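Local coordinates for protein glycosyl hydrolase 25 (Streptococcus pneumoniae, PDB 4FF5) that probably hydrolyses glycosidic bonds of peptidoglycan as a family 25 glycosyl hydrolase and acts as a virulence factor in host-cell invasion, at residues V80-G85 and V118-Y123; A122-K127 and Y151-E156; A135-Y140 and A175-K180. All coordinates share one frame; numbering follows the deposited sequence.

Following the chain from its N terminus, contact 1 comes first: strand 77-84 is followed by helix 104-112, and the next strand, 118-123, returns beside it. Contact 2 starts on that same strand, sharing A122 and Y123, and closes a second loop when the chain, having run through helix 129-143, comes back as strand 151-155. Contact 3 crosses contact 2 along the sequence: 135-140 lies between 122-127 and 151-156, while 175-180 follows both. Contacts 1 and 2 thus join three neighbouring strands of the TIM barrel, and contact 3 closes the loop from within helix 129-143, through strand 151-155, to the C-terminal end of helix 163-177, with F139 packing back onto A122.

Contact 1 (V80-G85 and V118-Y123); sequences VRVHSG and VAVYAY
V80 N donates to A119 O, and V80 O in turn accepts from Y121 N at 2.9 Å. Further along, Y121 O takes V82 N. The register then slips by one residue, a beta bulge around V82, whose psi of -36° is not that of an extended strand. Past the bulge the ladder resumes: H83 O receives Y123 N, and Y123 O receives G85 N. Three of these carbonyls have a second, softer partner in a CA-H group: V120 CA at V80 O, R81 CA at Y121 O and A122 CA at H83 O. Such parallel pairing of consecutive strands, 77-84 and 118-123, with helix 104-112 between them, is the repeating pattern of the TIM barrel expected for glycosyl hydrolase family 25. Y123 O is gripped twice, for a water also donates to it at 2.8 Å; the same water lies in the plane of the H83 ring at its edge, 2.6 Å from ND1. On the far side of that ring NE2 has a weak hydrogen bond to N98 O. R81 lays its aliphatic part across the Y121 ring, CB resting over one face in a CH-pi contact, 3.8 Å from the centroid. Y121 meets it because its CG sits between the backbone N and carbonyl carbon (chi1 81°), which swings the ring across towards strand 77-84. The R81 chain bends at chi3 and carries its guanidinium away to D101, with which NE forms a salt bridge. Among the valines that touch helix 104-112, V82 CG2 meets V120 CG1 at 3.6 Å and V80 CG2 meets V118 CG1, while I108 of that helix packs on V120.

Contact 2 (A122-K127 and Y151-E156); sequences AYVAGK and YWLDVE
Y123 meets the acidic end of strand 151-155 with the rim of its ring: D154 OD2 lies in the ring plane, 3.4 Å from CD1, and the carboxylate is turned 84° to the ring. The two residues are paired on one side of the sheet, and D154 CG, standing opposite the backbone N (chi1 165°), brings OD2 to that edge. E156 comes from farther along. Its CG takes the cramped place between N and carbonyl carbon (chi1 56°), and the chain beyond is extended, so it crosses the tyrosine at about a right angle with CG 3.4 Å from Y123 CE1. The two carboxylates come together there, E156 OE2 standing 2.6 Å from D154 OD1. A water donates to E156 OE1 and lies 2.5 Å from Y123 OH. This acidic group sits at the C-terminal ends of parallel strands, where TIM barrels carry their active sites, and is consistent with a catalytic pocket. The strands are the two arms of a beta-alpha-beta unit built round helix 129-143; A122 N donates to W152 O, D154 N to A122 O and V124 N to D154 O. On the helix-facing side V124 lays CG2 against L153, 3.8 Å from CG, with F170 of helix 163-177 beside L153. A second water joins V124 O to E156 N, accepting from the latter at 2.7 Å.

Contact 3 (A135-Y140 and A175-K180); sequences AAEVFY and ASLGAK
G178, the first residue past helix 163-177, has a positive phi of 126° in a Schellman motif, and this turn faces the helical segment 135-140 with CA atoms no nearer than 7.4 Å, between Y140 and L177. Both helices belong to the outer layer of the TIM barrel, and no direct hydrogen bond joins the two segments. Y140 and L177 carry the contact. With CG opposite its backbone N (chi1 -170°), the Y140 ring reaches across to the turn, and L177 CB sits over one face in a CH-pi contact, 4.1 Å from the centroid and offset towards the rim. The leucine and tyrosine slide past each other in opposite directions, so L177 CD1 arrives near the base of the tyrosine, 3.8 Å from Y140 CB, and also touches E137 CA at 3.6 Å. A179 CB packs against Y140 CE2, while Y151 of strand 151-155 meets the tyrosine ring as well. The phenol oxygen comes up close to the glycine turn and is linked to it through water: one molecule, in the ring plane at its edge, lies 2.6 Å from Y140 OH and donates to L177 O at 3.1 Å.

Contact 1 (V80-G85 and V118-Y123)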
loop_
_atom_site.group_PDB
_atom_site.type_symbol
_atom_site.label_atom_id
_atom_site.label_comp_id
_atom_site.label_asym_id
_atom_site.label_seq_id
_atom_site.Cartn_x
_atom_site.Cartn_y
_atom_site.Cartn_z
ATOM N N VAL A 80 2.268 -3.115 3.195
ATOM C CA VAL A 80 3.319 -4.096 2.828
ATOM C C VAL A 80 3.040 -4.730 1.448
ATOM O O VAL A 80 1.914 -5.151 1.175
ATOM C CB VAL A 80 3.425 -5.203 3.923
ATOM C CG1 VAL A 80 4.370 -6.337 3.499
ATOM C CG2 VAL A 80 3.924 -4.601 5.237
ATOM N N ARG A 81 4.051 -4.818 0.591
ATOM C CA ARG A 81 3.861 -5.419 -0.728
ATOM C C ARG A 81 3.788 -6.933 -0.618
ATOM O O ARG A 81 4.657 -7.541 -0.000
ATOM C CB ARG A 81 4.998 -5.072 -1.672
ATOM C CG ARG A 81 4.651 -5.428 -3.110
ATOM C CD ARG A 81 5.786 -5.098 -4.062
ATOM N NE ARG A 81 6.903 -6.049 -3.968
ATOM C CZ ARG A 81 7.927 -6.092 -4.821
ATOM N NH1 ARG A 81 7.966 -5.260 -5.852
ATOM N NH2 ARG A 81 8.916 -6.976 -4.653
ATOM N N VAL A 82 2.753 -7.524 -1.209
ATOM C CA VAL A 82 2.588 -8.995 -1.217
ATOM C C VAL A 82 2.814 -9.579 -2.628
ATOM O O VAL A 82 3.376 -10.675 -2.802
ATOM C CB VAL A 82 1.210 -9.373 -0.607
ATOM C CG1 VAL A 82 0.910 -10.875 -0.695
ATOM C CG2 VAL A 82 1.178 -8.940 0.854
ATOM N N HIS A 83 2.393 -8.832 -3.649
ATOM C CA HIS A 83 2.517 -9.311 -5.012
ATOM C C HIS A 83 3.040 -8.241 -5.933
ATOM O O HIS A 83 2.641 -7.077 -5.842
ATOM C CB HIS A 83 1.144 -9.790 -5.478
ATOM C CG HIS A 83 1.169 -10.660 -6.710
ATOM N ND1 HIS A 83 0.906 -10.187 -7.931
ATOM C CD2 HIS A 83 1.441 -12.016 -6.867
ATOM C CE1 HIS A 83 0.986 -11.177 -8.832
ATOM N NE2 HIS A 83 1.324 -12.296 -8.184
ATOM N N SER A 84 3.944 -8.613 -6.827
ATOM C CA SER A 84 4.070 -7.844 -8.069
ATOM C C SER A 84 3.700 -8.631 -9.318
ATOM O O SER A 84 4.138 -9.779 -9.520
ATOM C CB SER A 84 5.458 -7.266 -8.240
ATOM O OG SER A 84 5.533 -6.771 -9.569
ATOM N N GLY A 85 2.928 -8.016 -10.197
ATOM C CA GLY A 85 2.563 -8.681 -11.420
ATOM C C GLY A 85 3.676 -8.579 -12.438
ATOM O O GLY A 85 3.460 -8.840 -13.621
ATOM N N VAL A 118 -1.400 -3.011 9.771
ATOM C CA VAL A 118 -0.711 -3.300 8.531
ATOM C C VAL A 118 -1.748 -3.587 7.459
ATOM O O VAL A 118 -2.655 -4.406 7.653
ATOM C CB VAL A 118 0.205 -4.545 8.683
ATOM C CG1 VAL A 118 0.911 -4.868 7.369
ATOM C CG2 VAL A 118 1.223 -4.326 9.794
ATOM N N ALA A 119 -1.604 -2.898 6.334
ATOM C CA ALA A 119 -2.390 -3.148 5.146
ATOM C C ALA A 119 -1.450 -3.757 4.120
ATOM O O ALA A 119 -0.245 -3.860 4.370
ATOM C CB ALA A 119 -2.971 -1.832 4.640
ATOM N N VAL A 120 -1.980 -4.148 2.959
ATOM C CA VAL A 120 -1.153 -4.789 1.956
ATOM C C VAL A 120 -1.369 -4.157 0.583
ATOM O O VAL A 120 -2.397 -3.528 0.352
ATOM C CB VAL A 120 -1.400 -6.329 1.881
ATOM C CG1 VAL A 120 -0.831 -7.039 3.125
ATOM C CG2 VAL A 120 -2.873 -6.661 1.616
ATOM N N TYR A 121 -0.423 -4.354 -0.332
ATOM C CA TYR A 121 -0.608 -3.909 -1.720
ATOM C C TYR A 121 -0.064 -4.885 -2.764
ATOM O O TYR A 121 0.806 -5.700 -2.476
ATOM C CB TYR A 121 -0.047 -2.478 -1.950
ATOM C CG TYR A 121 1.468 -2.310 -2.170
ATOM C CD1 TYR A 121 2.010 -2.329 -3.462
ATOM C CD2 TYR A 121 2.326 -2.034 -1.097
ATOM C CE1 TYR A 121 3.369 -2.146 -3.678
ATOM C CE2 TYR A 121 3.684 -1.812 -1.298
ATOM C CZ TYR A 121 4.194 -1.887 -2.585
ATOM O OH TYR A 121 5.518 -1.662 -2.775
ATOM N N ALA A 122 -0.572 -4.765 -3.979
ATOM C CA ALA A 122 -0.090 -5.546 -5.121
ATOM C C ALA A 122 0.175 -4.619 -6.283
ATOM O O ALA A 122 -0.647 -3.760 -6.576
ATOM C CB ALA A 122 -1.131 -6.592 -5.515
ATOM N N TYR A 123 1.311 -4.818 -6.965
ATOM C CA TYR A 123 1.635 -4.065 -8.172
ATOM C C TYR A 123 0.848 -4.709 -9.310
ATOM O O TYR A 123 1.057 -5.880 -9.623
ATOM C CB TYR A 123 3.150 -4.146 -8.419
ATOM C CG TYR A 123 3.700 -3.367 -9.593
ATOM C CD1 TYR A 123 3.992 -2.002 -9.448
ATOM C CD2 TYR A 123 4.027 -3.986 -10.798
ATOM C CE1 TYR A 123 4.532 -1.266 -10.483
ATOM C CE2 TYR A 123 4.554 -3.245 -11.865
ATOM C CZ TYR A 123 4.805 -1.881 -11.686
ATOM O OH TYR A 123 5.342 -1.080 -12.671
HETATM O O HOH W 1 -0.355 -8.166 -8.985
#

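Contact 2 (A122-K127 and Y151-E156)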
loop_
_atom_site.group_PDB
_atom_site.type_symbol
_atom_site.label_atom_id
_atom_site.label_comp_id
_atom_site.label_asym_id
_atom_site.label_seq_id
_atom_site.Cartn_x
_atom_site.Cartn_y
_atom_site.Cartn_z
ATOM N N ALA A 122 -0.572 -4.765 -3.979
ATOM C CA ALA A 122 -0.090 -5.546 -5.121
ATOM C C ALA A 122 0.175 -4.619 -6.283
ATOM O O ALA A 122 -0.647 -3.760 -6.576
ATOM C CB ALA A 122 -1.131 -6.592 -5.515
ATOM N N TYR A 123 1.311 -4.818 -6.965
ATOM C CA TYR A 123 1.635 -4.065 -8.172
ATOM C C TYR A 123 0.848 -4.709 -9.310
ATOM O O TYR A 123 1.057 -5.880 -9.623
ATOM C CB TYR A 123 3.150 -4.146 -8.419
ATOM C CG TYR A 123 3.700 -3.367 -9.593
ATOM C CD1 TYR A 123 3.992 -2.002 -9.448
ATOM C CD2 TYR A 123 4.027 -3.986 -10.798
ATOM C CE1 TYR A 123 4.532 -1.266 -10.483
ATOM C CE2 TYR A 123 4.554 -3.245 -11.865
ATOM C CZ TYR A 123 4.805 -1.881 -11.686
ATOM O OH TYR A 123 5.342 -1.080 -12.671
ATOM N N VAL A 124 -0.092 -3.954 -9.881
ATOM C CA VAL A 124 -1.066 -4.482 -10.845
ATOM C C VAL A 124 -0.426 -4.429 -12.224
ATOM O O VAL A 124 -0.106 -3.360 -12.719
ATOM C CB VAL A 124 -2.387 -3.670 -10.809
ATOM C CG1 VAL A 124 -3.342 -4.119 -11.902
ATOM C CG2 VAL A 124 -3.056 -3.807 -9.447
ATOM N N ALA A 125 -0.209 -5.588 -12.839
ATOM C CA ALA A 125 0.518 -5.613 -14.101
ATOM C C ALA A 125 0.071 -6.734 -15.057
ATOM O O ALA A 125 0.792 -7.054 -15.993
ATOM C CB ALA A 125 2.012 -5.688 -13.842
ATOM N N GLY A 126 -1.111 -7.304 -14.829
ATOM C CA GLY A 126 -1.688 -8.323 -15.756
ATOM C C GLY A 126 -1.799 -7.804 -17.186
ATOM O O GLY A 126 -2.089 -6.623 -17.406
ATOM N N LYS A 127 -1.533 -8.677 -18.160
ATOM C CA LYS A 127 -1.613 -8.292 -19.579
ATOM C C LYS A 127 -2.926 -8.697 -20.224
ATOM O O LYS A 127 -3.141 -8.462 -21.426
ATOM C CB LYS A 127 -0.452 -8.884 -20.378
ATOM C CG LYS A 127 0.921 -8.554 -19.816
ATOM C CD LYS A 127 2.007 -9.125 -20.716
ATOM C CE LYS A 127 3.300 -9.356 -19.957
ATOM N NZ LYS A 127 3.387 -10.726 -19.360
ATOM N N TYR A 151 -6.676 -3.654 1.397
ATOM C CA TYR A 151 -5.978 -4.186 0.236
ATOM C C TYR A 151 -5.840 -3.065 -0.785
ATOM O O TYR A 151 -6.828 -2.420 -1.116
ATOM C CB TYR A 151 -6.797 -5.302 -0.387
ATOM C CG TYR A 151 -6.934 -6.523 0.469
ATOM C CD1 TYR A 151 -7.928 -6.614 1.462
ATOM C CD2 TYR A 151 -6.105 -7.620 0.255
ATOM C CE1 TYR A 151 -8.052 -7.775 2.239
ATOM C CE2 TYR A 151 -6.224 -8.776 1.023
ATOM C CZ TYR A 151 -7.196 -8.853 2.005
ATOM O OH TYR A 151 -7.277 -10.031 2.742
ATOM N N TRP A 152 -4.629 -2.837 -1.276
ATOM C CA TRP A 152 -4.376 -1.746 -2.232
ATOM C C TRP A 152 -3.883 -2.241 -3.571
ATOM O O TRP A 152 -2.998 -3.117 -3.644
ATOM C CB TRP A 152 -3.331 -0.790 -1.649
ATOM C CG TRP A 152 -3.806 0.011 -0.456
ATOM C CD1 TRP A 152 -3.621 -0.274 0.889
ATOM C CD2 TRP A 152 -4.566 1.265 -0.480
ATOM N NE1 TRP A 152 -4.183 0.693 1.680
ATOM C CE2 TRP A 152 -4.777 1.643 0.922
ATOM C CE3 TRP A 152 -5.077 2.087 -1.490
ATOM C CZ2 TRP A 152 -5.456 2.807 1.280
ATOM C CZ3 TRP A 152 -5.780 3.241 -1.114
ATOM C CH2 TRP A 152 -5.947 3.598 0.236
ATOM N N LEU A 153 -4.418 -1.649 -4.644
ATOM C CA LEU A 153 -3.964 -1.912 -6.004
ATOM C C LEU A 153 -3.016 -0.807 -6.400
ATOM O O LEU A 153 -3.434 0.353 -6.503
ATOM C CB LEU A 153 -5.167 -1.903 -6.976
ATOM C CG LEU A 153 -5.928 -3.241 -7.103
ATOM C CD1 LEU A 153 -6.613 -3.631 -5.800
ATOM C CD2 LEU A 153 -6.900 -3.172 -8.277
ATOM N N ASP A 154 -1.744 -1.147 -6.575
ATOM C CA ASP A 154 -0.721 -0.186 -6.998
ATOM C C ASP A 154 -0.703 -0.179 -8.529
ATOM O O ASP A 154 -0.232 -1.126 -9.160
ATOM C CB ASP A 154 0.643 -0.564 -6.381
ATOM C CG ASP A 154 1.824 0.151 -7.042
ATOM O OD1 ASP A 154 1.624 1.031 -7.895
ATOM O OD2 ASP A 154 2.965 -0.216 -6.754
ATOM N N VAL A 155 -1.258 0.881 -9.118
ATOM C CA VAL A 155 -1.410 0.969 -10.563
ATOM C C VAL A 155 -0.434 2.010 -11.104
ATOM O O VAL A 155 -0.542 3.196 -10.764
ATOM C CB VAL A 155 -2.857 1.370 -10.933
ATOM C CG1 VAL A 155 -3.014 1.499 -12.445
ATOM C CG2 VAL A 155 -3.837 0.337 -10.378
ATOM N N GLU A 156 0.526 1.610 -11.928
ATOM C CA GLU A 156 1.414 2.645 -12.461
ATOM C C GLU A 156 1.982 2.479 -13.851
ATOM O O GLU A 156 2.622 3.393 -14.366
ATOM C CB GLU A 156 2.519 2.992 -11.487
ATOM C CG GLU A 156 3.369 1.825 -11.049
ATOM C CD GLU A 156 4.238 2.223 -9.842
ATOM O OE1 GLU A 156 5.377 2.610 -10.091
ATOM O OE2 GLU A 156 3.803 2.166 -8.661
HETATM O O HOH W 2 6.763 0.858 -12.105
HETATM O O HOH W 3 0.063 -0.750 -13.260
#

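Contact 3 (A135-Y140 and A175-K180)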
loop_
_atom_site.group_PDB
_atom_site.type_symbol
_atom_site.label_atom_id
_atom_site.label_comp_id
_atom_site.label_asym_id
_atom_site.label_seq_id
_atom_site.Cartn_x
_atom_site.Cartn_y
_atom_site.Cartn_z
ATOM N N ALA A 135 -3.616 -12.863 -10.678
ATOM C CA ALA A 135 -2.826 -12.055 -9.756
ATOM C C ALA A 135 -3.620 -11.653 -8.508
ATOM O O ALA A 135 -3.101 -11.722 -7.401
ATOM C CB ALA A 135 -2.264 -10.828 -10.478
ATOM N N ALA A 136 -4.873 -11.240 -8.696
ATOM C CA ALA A 136 -5.775 -10.909 -7.586
ATOM C C ALA A 136 -5.965 -12.108 -6.666
ATOM O O ALA A 136 -6.011 -11.954 -5.456
ATOM C CB ALA A 136 -7.124 -10.416 -8.103
ATOM N N GLU A 137 -6.079 -13.305 -7.240
ATOM C CA GLU A 137 -6.265 -14.491 -6.403
ATOM C C GLU A 137 -5.000 -14.858 -5.619
ATOM O O GLU A 137 -5.072 -15.125 -4.419
ATOM C CB GLU A 137 -6.796 -15.677 -7.219
ATOM C CG GLU A 137 -7.076 -16.895 -6.352
ATOM C CD GLU A 137 -8.000 -17.902 -7.003
ATOM O OE1 GLU A 137 -8.308 -17.752 -8.206
ATOM O OE2 GLU A 137 -8.428 -18.841 -6.289
ATOM N N VAL A 138 -3.854 -14.857 -6.301
ATOM C CA VAL A 138 -2.546 -15.089 -5.674
ATOM C C VAL A 138 -2.297 -14.121 -4.508
ATOM O O VAL A 138 -1.745 -14.505 -3.446
ATOM C CB VAL A 138 -1.407 -14.974 -6.728
ATOM C CG1 VAL A 138 -0.023 -15.023 -6.080
ATOM C CG2 VAL A 138 -1.536 -16.069 -7.783
ATOM N N PHE A 139 -2.705 -12.870 -4.720
ATOM C CA PHE A 139 -2.509 -11.753 -3.777
ATOM C C PHE A 139 -3.417 -11.957 -2.586
ATOM O O PHE A 139 -2.969 -11.930 -1.452
ATOM C CB PHE A 139 -2.848 -10.456 -4.513
ATOM C CG PHE A 139 -2.926 -9.218 -3.655
ATOM C CD1 PHE A 139 -1.946 -8.919 -2.691
ATOM C CD2 PHE A 139 -3.926 -8.267 -3.908
ATOM C CE1 PHE A 139 -2.016 -7.739 -1.944
ATOM C CE2 PHE A 139 -3.980 -7.083 -3.172
ATOM C CZ PHE A 139 -3.018 -6.813 -2.200
ATOM N N TYR A 140 -4.705 -12.190 -2.853
ATOM C CA TYR A 140 -5.647 -12.426 -1.775
ATOM C C TYR A 140 -5.267 -13.634 -0.912
ATOM O O TYR A 140 -5.312 -13.548 0.310
ATOM C CB TYR A 140 -7.073 -12.561 -2.290
ATOM C CG TYR A 140 -8.093 -12.567 -1.186
ATOM C CD1 TYR A 140 -8.596 -13.776 -0.684
ATOM C CD2 TYR A 140 -8.518 -11.377 -0.602
ATOM C CE1 TYR A 140 -9.523 -13.790 0.343
ATOM C CE2 TYR A 140 -9.441 -11.381 0.429
ATOM C CZ TYR A 140 -9.942 -12.586 0.888
ATOM O OH TYR A 140 -10.850 -12.587 1.901
ATOM N N ALA A 175 -12.771 -8.483 -4.741
ATOM C CA ALA A 175 -14.061 -8.352 -4.032
ATOM C C ALA A 175 -14.773 -9.695 -3.900
ATOM O O ALA A 175 -15.190 -10.084 -2.803
ATOM C CB ALA A 175 -14.960 -7.339 -4.742
ATOM N N SER A 176 -14.891 -10.406 -5.017
ATOM C CA SER A 176 -15.569 -11.698 -5.059
ATOM C C SER A 176 -14.892 -12.765 -4.179
ATOM O O SER A 176 -15.527 -13.728 -3.781
ATOM C CB SER A 176 -15.659 -12.207 -6.498
ATOM O OG SER A 176 -14.425 -12.775 -6.895
ATOM N N LEU A 177 -13.599 -12.596 -3.899
ATOM C CA LEU A 177 -12.890 -13.528 -3.033
ATOM C C LEU A 177 -13.103 -13.188 -1.565
ATOM O O LEU A 177 -12.806 -14.000 -0.692
ATOM C CB LEU A 177 -11.390 -13.573 -3.352
ATOM C CG LEU A 177 -10.954 -14.149 -4.698
ATOM C CD1 LEU A 177 -9.508 -13.756 -4.930
ATOM C CD2 LEU A 177 -11.148 -15.662 -4.787
ATOM N N GLY A 178 -13.594 -11.980 -1.297
ATOM C CA GLY A 178 -13.952 -11.567 0.062
ATOM C C GLY A 178 -13.345 -10.283 0.611
ATOM O O GLY A 178 -13.700 -9.854 1.715
ATOM N N ALA A 179 -12.407 -9.687 -0.122
ATOM C CA ALA A 179 -11.844 -8.389 0.279
ATOM C C ALA A 179 -12.945 -7.326 0.340
ATOM O O ALA A 179 -13.746 -7.217 -0.578
ATOM C CB ALA A 179 -10.756 -7.952 -0.683
ATOM N N LYS A 180 -12.959 -6.542 1.420
ATOM C CA LYS A 180 -13.949 -5.484 1.610
ATOM C C LYS A 180 -13.329 -4.107 1.399
ATOM O O LYS A 180 -13.934 -3.239 0.783
ATOM C CB LYS A 180 -14.540 -5.547 3.027
ATOM C CG LYS A 180 -15.109 -6.904 3.430
ATOM C CD LYS A 180 -16.294 -7.284 2.570
ATOM C CE LYS A 180 -16.784 -8.673 2.938
ATOM N NZ LYS A 180 -17.563 -9.178 1.775
HETATM O O HOH W 4 -11.018 -10.186 3.445
HETATM O O HOH W 5 -12.198 -14.726 2.259
#